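Local coordinates for protein glutathione-independent glyoxalase DJ-1 (Schizosaccharomyces pombe, PDB 4QYT) that converts methylglyoxal to D-lactate in one step without glutathione and takes part in protection against reactive oxygen species, at residues F10-T15 with K87-T92; W24-R29 with F170-L175; V39-D44 with S60-P65; Y74-I79 with N107-M112. One frame throughout, in Å; residues are numbered along the deposited sequence.

Interaction 1. Residues F10-T15 with K87-T92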
loop_
_atom_site.group_PDB
_atom_site.type_symbol
_atom_site.label_atom_id
_atom_site.label_comp_id
_atom_site.label_asym_id
_atom_site.label_seq_id
_atom_site.Cartn_x
_atom_site.Cartn_y
_atom_site.Cartn_z
ATOM N N PHE A 10 9.914 2.005 10.362
ATOM C CA PHE A 10 11.217 2.207 9.732
ATOM C C PHE A 10 11.071 2.149 8.226
ATOM O O PHE A 10 10.257 1.412 7.672
ATOM C CB PHE A 10 12.205 1.136 10.202
ATOM C CG PHE A 10 12.749 1.346 11.584
ATOM C CD1 PHE A 10 13.594 2.412 11.855
ATOM C CD2 PHE A 10 12.493 0.458 12.624
ATOM C CE1 PHE A 10 14.159 2.577 13.112
ATOM C CE2 PHE A 10 13.079 0.621 13.865
ATOM C CZ PHE A 10 13.914 1.673 14.116
ATOM N N VAL A 11 11.977 2.852 7.546
ATOM C CA VAL A 11 11.970 2.919 6.094
ATOM C C VAL A 11 13.396 3.178 5.631
ATOM O O VAL A 11 14.145 3.903 6.285
ATOM C CB VAL A 11 10.963 3.964 5.564
ATOM C CG1 VAL A 11 11.385 5.392 5.916
ATOM C CG2 VAL A 11 10.672 3.831 4.080
ATOM N N ALA A 12 13.764 2.598 4.496
ATOM C CA ALA A 12 15.081 2.778 3.916
ATOM C C ALA A 12 14.896 2.915 2.407
ATOM O O ALA A 12 13.857 2.545 1.857
ATOM C CB ALA A 12 15.939 1.561 4.245
ATOM N N ASP A 13 15.939 3.349 1.707
ATOM C CA ASP A 13 15.910 3.181 0.260
ATOM C C ASP A 13 15.706 1.705 -0.048
ATOM O O ASP A 13 16.354 0.838 0.533
ATOM C CB ASP A 13 17.197 3.762 -0.343
ATOM C CG ASP A 13 17.299 5.229 -0.093
ATOM O OD1 ASP A 13 16.431 5.979 -0.531
ATOM O OD2 ASP A 13 18.185 5.643 0.691
ATOM N N GLY A 14 14.778 1.409 -0.954
ATOM C CA GLY A 14 14.496 0.019 -1.262
ATOM C C GLY A 14 13.371 -0.592 -0.440
ATOM O O GLY A 14 13.070 -1.779 -0.635
ATOM N N THR A 15 12.715 0.175 0.455
ATOM C CA THR A 15 11.579 -0.379 1.190
ATOM C C THR A 15 10.380 -0.552 0.249
ATOM O O THR A 15 10.070 0.336 -0.567
ATOM C CB THR A 15 11.205 0.536 2.376
ATOM O OG1 THR A 15 12.230 0.433 3.380
ATOM C CG2 THR A 15 9.860 0.180 2.961
ATOM N N LYS A 87 17.607 -5.374 3.503
ATOM C CA LYS A 87 19.034 -5.571 3.673
ATOM C C LYS A 87 19.579 -4.448 4.539
ATOM O O LYS A 87 20.274 -4.695 5.541
ATOM C CB LYS A 87 19.715 -5.621 2.319
ATOM C CG LYS A 87 21.229 -5.728 2.426
ATOM C CD LYS A 87 21.916 -5.789 1.056
ATOM C CE LYS A 87 23.250 -6.500 1.100
ATOM N NZ LYS A 87 24.049 -6.145 2.306
ATOM N N THR A 88 19.221 -3.220 4.206
ATOM C CA THR A 88 19.725 -2.095 4.982
ATOM C C THR A 88 19.227 -2.129 6.420
ATOM O O THR A 88 20.003 -2.043 7.370
ATOM C CB THR A 88 19.339 -0.809 4.275
ATOM O OG1 THR A 88 20.040 -0.776 3.057
ATOM C CG2 THR A 88 19.669 0.384 5.102
ATOM N N LEU A 89 17.910 -2.263 6.604
ATOM C CA LEU A 89 17.372 -2.185 7.971
ATOM C C LEU A 89 17.906 -3.313 8.842
ATOM O O LEU A 89 18.267 -3.099 10.006
ATOM C CB LEU A 89 15.843 -2.149 7.927
ATOM C CG LEU A 89 15.223 -0.899 7.309
ATOM C CD1 LEU A 89 13.731 -1.039 7.192
ATOM C CD2 LEU A 89 15.579 0.351 8.078
ATOM N N SER A 90 17.921 -4.524 8.301
ATOM C CA SER A 90 18.303 -5.701 9.068
ATOM C C SER A 90 19.775 -5.632 9.485
ATOM O O SER A 90 20.149 -6.311 10.449
ATOM C CB SER A 90 18.019 -7.009 8.341
ATOM O OG SER A 90 18.862 -7.145 7.209
ATOM N N THR A 91 20.602 -4.871 8.768
ATOM C CA THR A 91 22.025 -4.807 9.045
ATOM C C THR A 91 22.405 -3.471 9.664
ATOM O O THR A 91 23.582 -3.139 9.750
ATOM C CB THR A 91 22.838 -5.059 7.767
ATOM O OG1 THR A 91 22.594 -4.054 6.779
ATOM C CG2 THR A 91 22.601 -6.456 7.228
ATOM N N THR A 92 21.424 -2.757 10.209
ATOM C CA THR A 92 21.718 -1.519 10.931
ATOM C C THR A 92 21.699 -1.794 12.414
ATOM O O THR A 92 20.646 -2.154 12.939
ATOM C CB THR A 92 20.663 -0.471 10.577
ATOM O OG1 THR A 92 20.672 -0.205 9.182
ATOM C CG2 THR A 92 20.890 0.833 11.275
HETATM O O HOH W 1 18.896 1.143 1.570
#
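Leu89 packs on Phe10 and Ala12 in a buried helix-on-sheet contact of the alpha/beta core of the DJ-1/PfpI fold. Helix 83-90 lies here over the C-terminal end of strand 7-12, a central strand of the mostly parallel sheet. Leu89 supplies the largest share of the buried surface. Its CG is turned anti to its own carbonyl carbon (chi1 -67°), and both methyls reach the strand. CD1 of Leu89 rests 4.0 Å from Phe10 CB, and CD2 fits between Phe10 CB and Ala12 CB. The touch on Phe10 is at the base of the side chain. The Phe10 ring turns to Phe70 and packs against helix 93-102. Ala12 CB sits between two helix residues, 4.0 Å from Leu89 CG and 4.0 Å from Thr88 CG2. Cutting Leu89 back to an alanine would probably open a gap over Phe10 CB and Ala12 CB, since both methyls that fill it would be lost.

Beyond Ala12 the chain makes a type II turn to Thr15. Thr15 OG1 accepts a hydrogen bond from Ala12 N at 2.9 Å and so ties Thr15 back to Ala12. The Thr15 side chain lies about 6 Å from that of Glu19, an inferred active-site residue. No direct hydrogen bond joins the two segments. One water spans them at the edge: it donates to Asp13 O at 2.8 Å and lies 2.7 Å from Thr88 OG1.

Interaction 2. Residues W24-R29 with F170-L175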
loop_
_atom_site.group_PDB
_atom_site.type_symbol
_atom_site.label_atom_id
_atom_site.label_comp_id
_atom_site.label_asym_id
_atom_site.label_seq_id
_atom_site.Cartn_x
_atom_site.Cartn_y
_atom_site.Cartn_z
ATOM N N TRP A 24 0.958 1.856 7.822
ATOM C CA TRP A 24 0.826 3.322 7.904
ATOM C C TRP A 24 -0.645 3.733 7.919
ATOM O O TRP A 24 -1.123 4.447 8.805
ATOM C CB TRP A 24 1.530 3.985 6.713
ATOM C CG TRP A 24 1.465 5.472 6.746
ATOM C CD1 TRP A 24 0.519 6.230 6.131
ATOM C CD2 TRP A 24 2.282 6.362 7.484
ATOM N NE1 TRP A 24 0.698 7.536 6.434
ATOM C CE2 TRP A 24 1.786 7.661 7.244
ATOM C CE3 TRP A 24 3.406 6.210 8.304
ATOM C CZ2 TRP A 24 2.377 8.797 7.790
ATOM C CZ3 TRP A 24 3.967 7.355 8.856
ATOM C CH2 TRP A 24 3.453 8.609 8.577
ATOM N N GLY A 25 -1.387 3.263 6.921
ATOM C CA GLY A 25 -2.767 3.656 6.777
ATOM C C GLY A 25 -3.663 3.116 7.872
ATOM O O GLY A 25 -4.653 3.759 8.244
ATOM N N ILE A 26 -3.338 1.939 8.367
ATOM C CA ILE A 26 -4.137 1.320 9.454
ATOM C C ILE A 26 -3.963 2.097 10.750
ATOM O O ILE A 26 -4.948 2.431 11.413
ATOM C CB ILE A 26 -3.791 -0.172 9.563
ATOM C CG1 ILE A 26 -4.348 -0.920 8.342
ATOM C CG2 ILE A 26 -4.333 -0.791 10.854
ATOM C CD1 ILE A 26 -3.776 -2.310 8.147
ATOM N N PHE A 27 -2.718 2.406 11.128
ATOM C CA PHE A 27 -2.509 3.180 12.358
ATOM C C PHE A 27 -3.031 4.598 12.237
ATOM O O PHE A 27 -3.592 5.117 13.218
ATOM C CB PHE A 27 -1.046 3.122 12.799
ATOM C CG PHE A 27 -0.687 1.853 13.492
ATOM C CD1 PHE A 27 -1.111 1.656 14.797
ATOM C CD2 PHE A 27 0.001 0.837 12.891
ATOM C CE1 PHE A 27 -0.866 0.470 15.458
ATOM C CE2 PHE A 27 0.255 -0.350 13.571
ATOM C CZ PHE A 27 -0.228 -0.546 14.868
ATOM N N LYS A 28 -2.916 5.225 11.063
ATOM C CA LYS A 28 -3.508 6.550 10.888
ATOM C C LYS A 28 -5.033 6.487 11.079
ATOM O O LYS A 28 -5.640 7.333 11.761
ATOM C CB LYS A 28 -3.156 7.125 9.505
ATOM C CG LYS A 28 -1.750 7.665 9.456
ATOM C CD LYS A 28 -1.748 9.128 9.850
ATOM C CE LYS A 28 -0.375 9.731 9.850
ATOM N NZ LYS A 28 -0.417 11.196 10.167
ATOM N N ARG A 29 -5.686 5.472 10.514
ATOM C CA ARG A 29 -7.130 5.347 10.710
ATOM C C ARG A 29 -7.488 5.165 12.176
ATOM O O ARG A 29 -8.570 5.572 12.619
ATOM C CB ARG A 29 -7.663 4.186 9.894
ATOM C CG ARG A 29 -7.787 4.513 8.398
ATOM C CD ARG A 29 -8.003 3.255 7.596
ATOM N NE ARG A 29 -8.283 3.485 6.183
ATOM C CZ ARG A 29 -7.375 3.851 5.301
ATOM N NH1 ARG A 29 -6.090 3.944 5.632
ATOM N NH2 ARG A 29 -7.727 4.011 4.031
ATOM N N PHE A 170 -1.072 -8.074 8.392
ATOM C CA PHE A 170 0.031 -7.728 9.272
ATOM C C PHE A 170 -0.248 -6.452 10.056
ATOM O O PHE A 170 -0.103 -6.426 11.291
ATOM C CB PHE A 170 1.262 -7.567 8.382
ATOM C CG PHE A 170 2.466 -6.950 9.047
ATOM C CD1 PHE A 170 3.168 -7.643 10.018
ATOM C CD2 PHE A 170 2.954 -5.720 8.665
ATOM C CE1 PHE A 170 4.323 -7.125 10.568
ATOM C CE2 PHE A 170 4.124 -5.190 9.184
ATOM C CZ PHE A 170 4.815 -5.908 10.138
ATOM N N GLY A 171 -0.644 -5.390 9.365
ATOM C CA GLY A 171 -0.977 -4.144 10.071
ATOM C C GLY A 171 -2.084 -4.332 11.076
ATOM O O GLY A 171 -2.045 -3.788 12.181
ATOM N N LEU A 172 -3.088 -5.114 10.670
ATOM C CA LEU A 172 -4.199 -5.384 11.560
ATOM C C LEU A 172 -3.745 -6.167 12.797
ATOM O O LEU A 172 -4.238 -5.883 13.921
ATOM C CB LEU A 172 -5.321 -6.125 10.836
ATOM C CG LEU A 172 -6.187 -5.270 9.947
ATOM C CD1 LEU A 172 -7.012 -6.160 9.012
ATOM C CD2 LEU A 172 -7.069 -4.328 10.747
ATOM N N LYS A 173 -2.885 -7.161 12.611
ATOM C CA LYS A 173 -2.410 -7.948 13.755
ATOM C C LYS A 173 -1.712 -7.035 14.771
ATOM O O LYS A 173 -1.931 -7.142 15.982
ATOM C CB LYS A 173 -1.497 -9.087 13.291
ATOM C CG LYS A 173 -1.226 -10.130 14.368
ATOM C CD LYS A 173 -2.443 -10.998 14.689
ATOM C CE LYS A 173 -2.064 -12.143 15.603
ATOM N NZ LYS A 173 -3.203 -13.061 15.848
ATOM N N LEU A 174 -0.880 -6.113 14.277
ATOM C CA LEU A 174 -0.237 -5.135 15.153
ATOM C C LEU A 174 -1.259 -4.292 15.887
ATOM O O LEU A 174 -1.218 -4.144 17.105
ATOM C CB LEU A 174 0.729 -4.278 14.345
ATOM C CG LEU A 174 2.017 -4.992 13.914
ATOM C CD1 LEU A 174 2.588 -4.261 12.709
ATOM C CD2 LEU A 174 3.007 -5.038 15.061
ATOM N N LEU A 175 -2.209 -3.736 15.152
ATOM C CA LEU A 175 -3.228 -2.915 15.745
ATOM C C LEU A 175 -4.032 -3.653 16.824
ATOM O O LEU A 175 -4.347 -3.095 17.876
ATOM C CB LEU A 175 -4.210 -2.418 14.657
ATOM C CG LEU A 175 -5.321 -1.511 15.187
ATOM C CD1 LEU A 175 -4.787 -0.228 15.800
ATOM C CD2 LEU A 175 -6.335 -1.231 14.100
#
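Ile26 and Phe27 meet Gly171, Leu174 and Leu175 in this helix-helix contact, while other residues of segment 24-29 turn to other partners. Trp24, at the start, belongs to the dimer interface: its NE1 donates to Arg51 O of the second subunit. Gly25 comes next. Its carbonyl O accepts from Arg29 N and, from the opposite face of its plane, from Arg29 NH1.

Ile26 is directed toward helix 167-178. With CG1 anti to its carbonyl carbon (chi1 -71°), its two branches part. Ile26 CD1 settles on the backbone, 3.9 Å from Gly171 CA and 3.8 Å from Leu172 N. Ile26 CG2 meets Leu175 CD2 at 3.8 Å. Gly171 is what allows the close approach, because a CB there would fall 2.7 Å from Ile26 CD1, a clash.

Phe27 brings in the far end of its ring. Phe27 CZ lies 3.9 Å from Leu174 CB, which sits at the ring edge, near its plane. Phe27 CE1 is 4.0 Å from Leu175 CD1, as the two side chains run past each other in opposite directions. The ring also touches Ile76 and Ile78, so it fills the angle between the two helices and the sheet.

Lys28 and Arg29 face the second subunit, where they form salt bridges with its Asp52 and Asp16. Behind the contact, Leu172 and Leu175 pack on helix 181-190. The segment axes come within 9.1 Å and cross at -37°. This is apolar packing of two helices side by side on one face of the central sheet, the layered alpha/beta sandwich of the DJ-1/PfpI family.

Interaction 3. Residues V39-D44 with S60-P65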
loop_
_atom_site.group_PDB
_atom_site.type_symbol
_atom_site.label_atom_id
_atom_site.label_comp_id
_atom_site.label_asym_id
_atom_site.label_seq_id
_atom_site.Cartn_x
_atom_site.Cartn_y
_atom_site.Cartn_z
ATOM N N VAL A 39 16.383 5.271 7.561
ATOM C CA VAL A 39 17.739 4.841 7.729
ATOM C C VAL A 39 18.376 4.876 6.341
ATOM O O VAL A 39 18.089 4.057 5.478
ATOM C CB VAL A 39 17.791 3.415 8.289
ATOM C CG1 VAL A 39 19.223 2.890 8.387
ATOM C CG2 VAL A 39 17.086 3.349 9.628
ATOM N N GLY A 40 19.287 5.826 6.130
ATOM C CA GLY A 40 19.918 5.959 4.829
ATOM C C GLY A 40 20.795 7.182 4.713
ATOM O O GLY A 40 20.953 7.926 5.682
ATOM N N GLU A 41 21.258 7.438 3.494
ATOM C CA GLU A 41 22.237 8.485 3.220
ATOM C C GLU A 41 21.607 9.825 2.872
ATOM O O GLU A 41 22.311 10.826 2.861
ATOM C CB GLU A 41 23.235 8.049 2.132
ATOM C CG GLU A 41 24.108 6.893 2.588
ATOM C CD GLU A 41 24.742 7.155 3.946
ATOM O OE1 GLU A 41 25.385 8.220 4.103
ATOM O OE2 GLU A 41 24.591 6.309 4.860
ATOM N N ASN A 42 20.372 9.825 2.387
ATOM C CA ASN A 42 19.791 11.045 1.879
ATOM C C ASN A 42 19.570 12.074 3.004
ATOM O O ASN A 42 18.676 11.940 3.828
ATOM C CB ASN A 42 18.483 10.744 1.122
ATOM C CG ASN A 42 17.942 11.972 0.427
ATOM O OD1 ASN A 42 17.377 12.864 1.067
ATOM N ND2 ASN A 42 18.260 12.104 -0.850
ATOM N N LYS A 43 20.136 13.257 2.838
ATOM C CA LYS A 43 20.085 14.250 3.905
ATOM C C LYS A 43 18.754 14.992 4.015
ATOM O O LYS A 43 18.519 15.717 4.971
ATOM C CB LYS A 43 21.218 15.251 3.728
ATOM C CG LYS A 43 22.595 14.612 3.822
ATOM C CD LYS A 43 22.752 13.749 5.070
ATOM C CE LYS A 43 24.130 13.093 5.146
ATOM N NZ LYS A 43 24.778 13.215 6.486
ATOM N N ASP A 44 17.899 14.819 3.019
ATOM C CA ASP A 44 16.620 15.522 2.957
ATOM C C ASP A 44 15.452 14.615 3.355
ATOM O O ASP A 44 14.302 15.015 3.248
ATOM C CB ASP A 44 16.393 16.085 1.544
ATOM C CG ASP A 44 17.458 17.070 1.136
ATOM O OD1 ASP A 44 17.906 17.840 2.018
ATOM O OD2 ASP A 44 18.009 16.902 0.029
ATOM N N SER A 60 14.766 11.225 10.269
ATOM C CA SER A 60 15.913 10.359 10.135
ATOM C C SER A 60 16.209 9.695 11.469
ATOM O O SER A 60 16.127 10.328 12.512
ATOM C CB SER A 60 17.135 11.171 9.718
ATOM O OG SER A 60 18.304 10.382 9.844
ATOM N N TYR A 61 16.659 8.443 11.441
ATOM C CA TYR A 61 17.050 7.771 12.668
ATOM C C TYR A 61 18.193 8.494 13.371
ATOM O O TYR A 61 18.366 8.334 14.576
ATOM C CB TYR A 61 17.396 6.305 12.469
ATOM C CG TYR A 61 18.781 5.998 11.982
ATOM C CD1 TYR A 61 19.265 6.437 10.776
ATOM C CD2 TYR A 61 19.611 5.173 12.717
ATOM C CE1 TYR A 61 20.517 6.086 10.314
ATOM C CE2 TYR A 61 20.862 4.803 12.260
ATOM C CZ TYR A 61 21.327 5.293 11.066
ATOM O OH TYR A 61 22.577 4.922 10.594
ATOM N N LYS A 62 18.963 9.293 12.638
ATOM C CA LYS A 62 20.079 10.009 13.229
ATOM C C LYS A 62 19.637 11.050 14.239
ATOM O O LYS A 62 20.432 11.547 15.035
ATOM C CB LYS A 62 20.951 10.627 12.150
ATOM C CG LYS A 62 21.592 9.604 11.221
ATOM C CD LYS A 62 22.581 10.166 10.219
ATOM C CE LYS A 62 23.022 9.060 9.259
ATOM N NZ LYS A 62 23.725 9.539 8.048
ATOM N N GLU A 63 18.347 11.371 14.221
ATOM C CA GLU A 63 17.738 12.270 15.203
ATOM C C GLU A 63 17.608 11.657 16.585
ATOM O O GLU A 63 17.289 12.367 17.557
ATOM C CB GLU A 63 16.345 12.718 14.777
ATOM C CG GLU A 63 16.317 13.524 13.499
ATOM C CD GLU A 63 14.930 13.681 12.939
ATOM O OE1 GLU A 63 13.951 13.734 13.722
ATOM O OE2 GLU A 63 14.800 13.752 11.692
ATOM N N ILE A 64 17.738 10.344 16.695
ATOM C CA ILE A 64 17.428 9.608 17.907
ATOM C C ILE A 64 18.735 9.078 18.464
ATOM O O ILE A 64 19.396 8.312 17.790
ATOM C CB ILE A 64 16.433 8.469 17.625
ATOM C CG1 ILE A 64 15.167 9.015 16.955
ATOM C CG2 ILE A 64 16.101 7.758 18.925
ATOM C CD1 ILE A 64 14.286 7.938 16.337
ATOM N N PRO A 65 19.166 9.531 19.666
ATOM C CA PRO A 65 20.571 9.341 20.028
ATOM C C PRO A 65 20.933 7.939 20.425
ATOM O O PRO A 65 22.122 7.625 20.470
ATOM C CB PRO A 65 20.783 10.349 21.149
ATOM C CG PRO A 65 19.419 10.553 21.745
ATOM C CD PRO A 65 18.516 10.534 20.536
HETATM O O HOH W 2 19.268 8.157 7.975
#
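Two lysine amino groups, Lys43 NZ and Lys62 NZ, stand only 4.1 Å apart at this surface contact. Their chains meet at about a right angle. Lys62 arrives extended beyond CG, whereas Lys43 is bent at chi2 and again at chi4. Lys62 NZ also lies 4.0 Å from Gly40 O. Glu41 OE1 is 4.5 Å from Lys62 NZ, beyond salt-bridge range.

Beneath the charges is the main apolar contact, between Val39 and Tyr61. Val39 CG2 sits over one face of the Tyr61 ring, toward the rim, in a CH-pi contact 4.2 Å from the centroid. Val39 CG1 lies beside CE1 of the same ring, at 3.9 Å. Tyr61 CG falls between its own backbone N and carbonyl carbon (chi1 82°), which lays the ring along Val39. Phe94 meets the ring edge-to-face.

Water joins the two loops as well. It accepts from Gly40 N at 3.0 Å and sits 3.1 Å from Ser60 OG. Ser60 OG accepts from Lys62 N in an ST turn. The contact thus joins the loop after strand 34-39 to the 3-10 turn after strand 59-60. Its chemistry implies that apolar packing and one water join the loops, while the two nearby amino groups probably disfavour each other, an effect Glu41 may partly offset.

Interaction 4. Residues Y74-I79 with N107-M112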
loop_
_atom_site.group_PDB
_atom_site.type_symbol
_atom_site.label_atom_id
_atom_site.label_comp_id
_atom_site.label_asym_id
_atom_site.label_seq_id
_atom_site.Cartn_x
_atom_site.Cartn_y
_atom_site.Cartn_z
ATOM N N TYR A 74 8.866 5.552 21.441
ATOM C CA TYR A 74 8.025 4.662 20.637
ATOM C C TYR A 74 7.726 3.399 21.398
ATOM O O TYR A 74 8.539 2.911 22.186
ATOM C CB TYR A 74 8.711 4.313 19.299
ATOM C CG TYR A 74 8.957 5.485 18.425
ATOM C CD1 TYR A 74 7.925 6.105 17.726
ATOM C CD2 TYR A 74 10.223 5.994 18.258
ATOM C CE1 TYR A 74 8.155 7.204 16.912
ATOM C CE2 TYR A 74 10.472 7.077 17.449
ATOM C CZ TYR A 74 9.419 7.714 16.791
ATOM O OH TYR A 74 9.698 8.802 15.987
ATOM N N ASP A 75 6.543 2.847 21.132
ATOM C CA ASP A 75 6.109 1.576 21.697
ATOM C C ASP A 75 6.080 0.429 20.711
ATOM O O ASP A 75 6.058 -0.737 21.127
ATOM C CB ASP A 75 4.696 1.753 22.308
ATOM C CG ASP A 75 4.645 2.912 23.237
ATOM O OD1 ASP A 75 5.374 2.858 24.254
ATOM O OD2 ASP A 75 4.040 3.942 22.878
ATOM N N ILE A 76 5.982 0.739 19.419
ATOM C CA ILE A 76 5.922 -0.283 18.377
ATOM C C ILE A 76 6.985 0.097 17.342
ATOM O O ILE A 76 7.069 1.243 16.932
ATOM C CB ILE A 76 4.534 -0.362 17.715
ATOM C CG1 ILE A 76 3.427 -0.595 18.741
ATOM C CG2 ILE A 76 4.516 -1.430 16.620
ATOM C CD1 ILE A 76 2.073 -0.880 18.127
ATOM N N ALA A 77 7.757 -0.920 16.934
ATOM C CA ALA A 77 8.739 -0.770 15.862
ATOM C C ALA A 77 8.362 -1.698 14.731
ATOM O O ALA A 77 8.211 -2.890 14.974
ATOM C CB ALA A 77 10.130 -1.107 16.364
ATOM N N ILE A 78 8.240 -1.157 13.527
ATOM C CA ILE A 78 7.835 -1.948 12.354
ATOM C C ILE A 78 8.957 -1.883 11.319
ATOM O O ILE A 78 9.429 -0.816 10.943
ATOM C CB ILE A 78 6.509 -1.404 11.755
ATOM C CG1 ILE A 78 5.400 -1.368 12.815
ATOM C CG2 ILE A 78 6.112 -2.257 10.537
ATOM C CD1 ILE A 78 4.129 -0.737 12.334
ATOM N N ILE A 79 9.262 -3.077 10.790
ATOM C CA ILE A 79 10.303 -3.265 9.802
ATOM C C ILE A 79 9.646 -3.870 8.579
ATOM O O ILE A 79 9.208 -5.045 8.569
ATOM C CB ILE A 79 11.465 -4.136 10.301
ATOM C CG1 ILE A 79 11.910 -3.611 11.661
ATOM C CG2 ILE A 79 12.634 -4.003 9.322
ATOM C CD1 ILE A 79 13.000 -4.410 12.331
ATOM N N ASN A 107 4.208 -4.161 26.915
ATOM C CA ASN A 107 3.689 -2.999 26.230
ATOM C C ASN A 107 4.640 -2.400 25.194
ATOM O O ASN A 107 4.464 -1.246 24.787
ATOM C CB ASN A 107 3.157 -1.982 27.225
ATOM C CG ASN A 107 1.863 -2.442 27.861
ATOM O OD1 ASN A 107 0.899 -2.708 27.126
ATOM N ND2 ASN A 107 1.863 -2.701 29.145
ATOM N N LYS A 108 5.543 -3.225 24.671
ATOM C CA LYS A 108 6.261 -2.956 23.418
ATOM C C LYS A 108 5.877 -4.027 22.411
ATOM O O LYS A 108 5.550 -5.154 22.806
ATOM C CB LYS A 108 7.765 -2.995 23.631
ATOM C CG LYS A 108 8.341 -1.976 24.611
ATOM C CD LYS A 108 8.100 -0.543 24.194
ATOM C CE LYS A 108 8.900 0.399 25.051
ATOM N NZ LYS A 108 8.498 1.840 24.855
ATOM N N TRP A 109 6.041 -3.724 21.130
ATOM C CA TRP A 109 5.628 -4.640 20.057
ATOM C C TRP A 109 6.568 -4.420 18.871
ATOM O O TRP A 109 6.975 -3.274 18.592
ATOM C CB TRP A 109 4.180 -4.364 19.623
ATOM C CG TRP A 109 3.188 -4.462 20.751
ATOM C CD1 TRP A 109 2.766 -3.450 21.589
ATOM C CD2 TRP A 109 2.623 -5.663 21.280
ATOM N NE1 TRP A 109 1.952 -3.955 22.584
ATOM C CE2 TRP A 109 1.853 -5.306 22.406
ATOM C CE3 TRP A 109 2.691 -7.016 20.916
ATOM C CZ2 TRP A 109 1.168 -6.235 23.154
ATOM C CZ3 TRP A 109 1.982 -7.936 21.678
ATOM C CH2 TRP A 109 1.200 -7.523 22.724
ATOM N N ILE A 110 6.887 -5.529 18.192
ATOM C CA ILE A 110 7.747 -5.498 16.999
ATOM C C ILE A 110 6.996 -6.147 15.864
ATOM O O ILE A 110 6.426 -7.240 16.042
ATOM C CB ILE A 110 9.032 -6.326 17.248
ATOM C CG1 ILE A 110 9.805 -5.857 18.495
ATOM C CG2 ILE A 110 9.939 -6.276 16.016
ATOM C CD1 ILE A 110 10.596 -6.987 19.087
ATOM N N GLY A 111 6.997 -5.507 14.682
ATOM C CA GLY A 111 6.493 -6.154 13.497
ATOM C C GLY A 111 7.571 -6.239 12.435
ATOM O O GLY A 111 8.295 -5.257 12.224
ATOM N N MET A 112 7.617 -7.365 11.727
ATOM C CA MET A 112 8.529 -7.494 10.569
ATOM C C MET A 112 7.784 -8.181 9.435
ATOM O O MET A 112 7.091 -9.183 9.659
ATOM C CB MET A 112 9.733 -8.383 10.918
ATOM C CG MET A 112 10.527 -7.885 12.112
ATOM S SD MET A 112 11.846 -9.065 12.489
ATOM C CE MET A 112 12.506 -8.317 13.967
HETATM O O HOH W 3 5.076 0.948 26.165
#
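Ile79, Asp75 and Trp109 bury the most surface where strands 76-79 and 109-112 lie side by side, with Asp75 and Lys108 meeting just before the strands begin. Lys108 NZ donates to Tyr74 O at 2.9 Å and makes a weak, long salt bridge to Asp75 OD1 at 3.3 Å. A third bond goes to Ala71 O. The Lys108 chain bends at chi2 (-61°), which carries CD across Asp75 O and brings the amino group back to Tyr74 O and Asp75 OD1. Water links Asp75 OD1 to Asn107 O. A methionine in place of Lys108 would probably leave Tyr74 O, Asp75 OD1 and Ala71 O without this charged donor.

Trp109 N donates to Asp75 O at 3.0 Å. From Ile76 and Trp109 on, the strands run parallel. Trp109 O accepts from Ala77 N, and Trp109 CB lies 3.9 Å from Ile76 CG1. Gly111 N donates to Ala77 O at 2.9 Å, and Gly111 O accepts from Ile79 N at 2.8 Å.

Ile79 lies on the other sheet face from Trp109. Ile79, Ile110 and Met112 pack under helix 93-102. Strands 76-79 and 109-112 are parallel neighbours joined through helices 83-90 and 93-102, a beta-alpha-beta crossover. Helix 167-178 covers the other face, that of Ile76, Ile78 and Trp109, as befits the central sheet of the DJ-1/PfpI alpha/beta fold.

Strand 7-12 opens interaction 1 and helix 17-29 opens interaction 2. Interaction 3 then closes the short loop from 39-44 to 60-65, nested inside both. Segment 74-79 opens interaction 4, then 87-92 closes interaction 1, and 107-112 closes interaction 4, so these two cross. Interaction 2 closes last, at 170-175. It crosses interaction 1 and encloses interaction 4. Interactions 1 and 4 meet in the sheet, where strands 7-12 and 76-79 are neighbours. Val39 brings interaction 3 against Leu89 and Ala12 of interaction 1. Phe170 and Leu174 rest on Ile78, joining interaction 2 to interaction 4. Interactions 1 and 2 lie on opposite sides of the chain's centre.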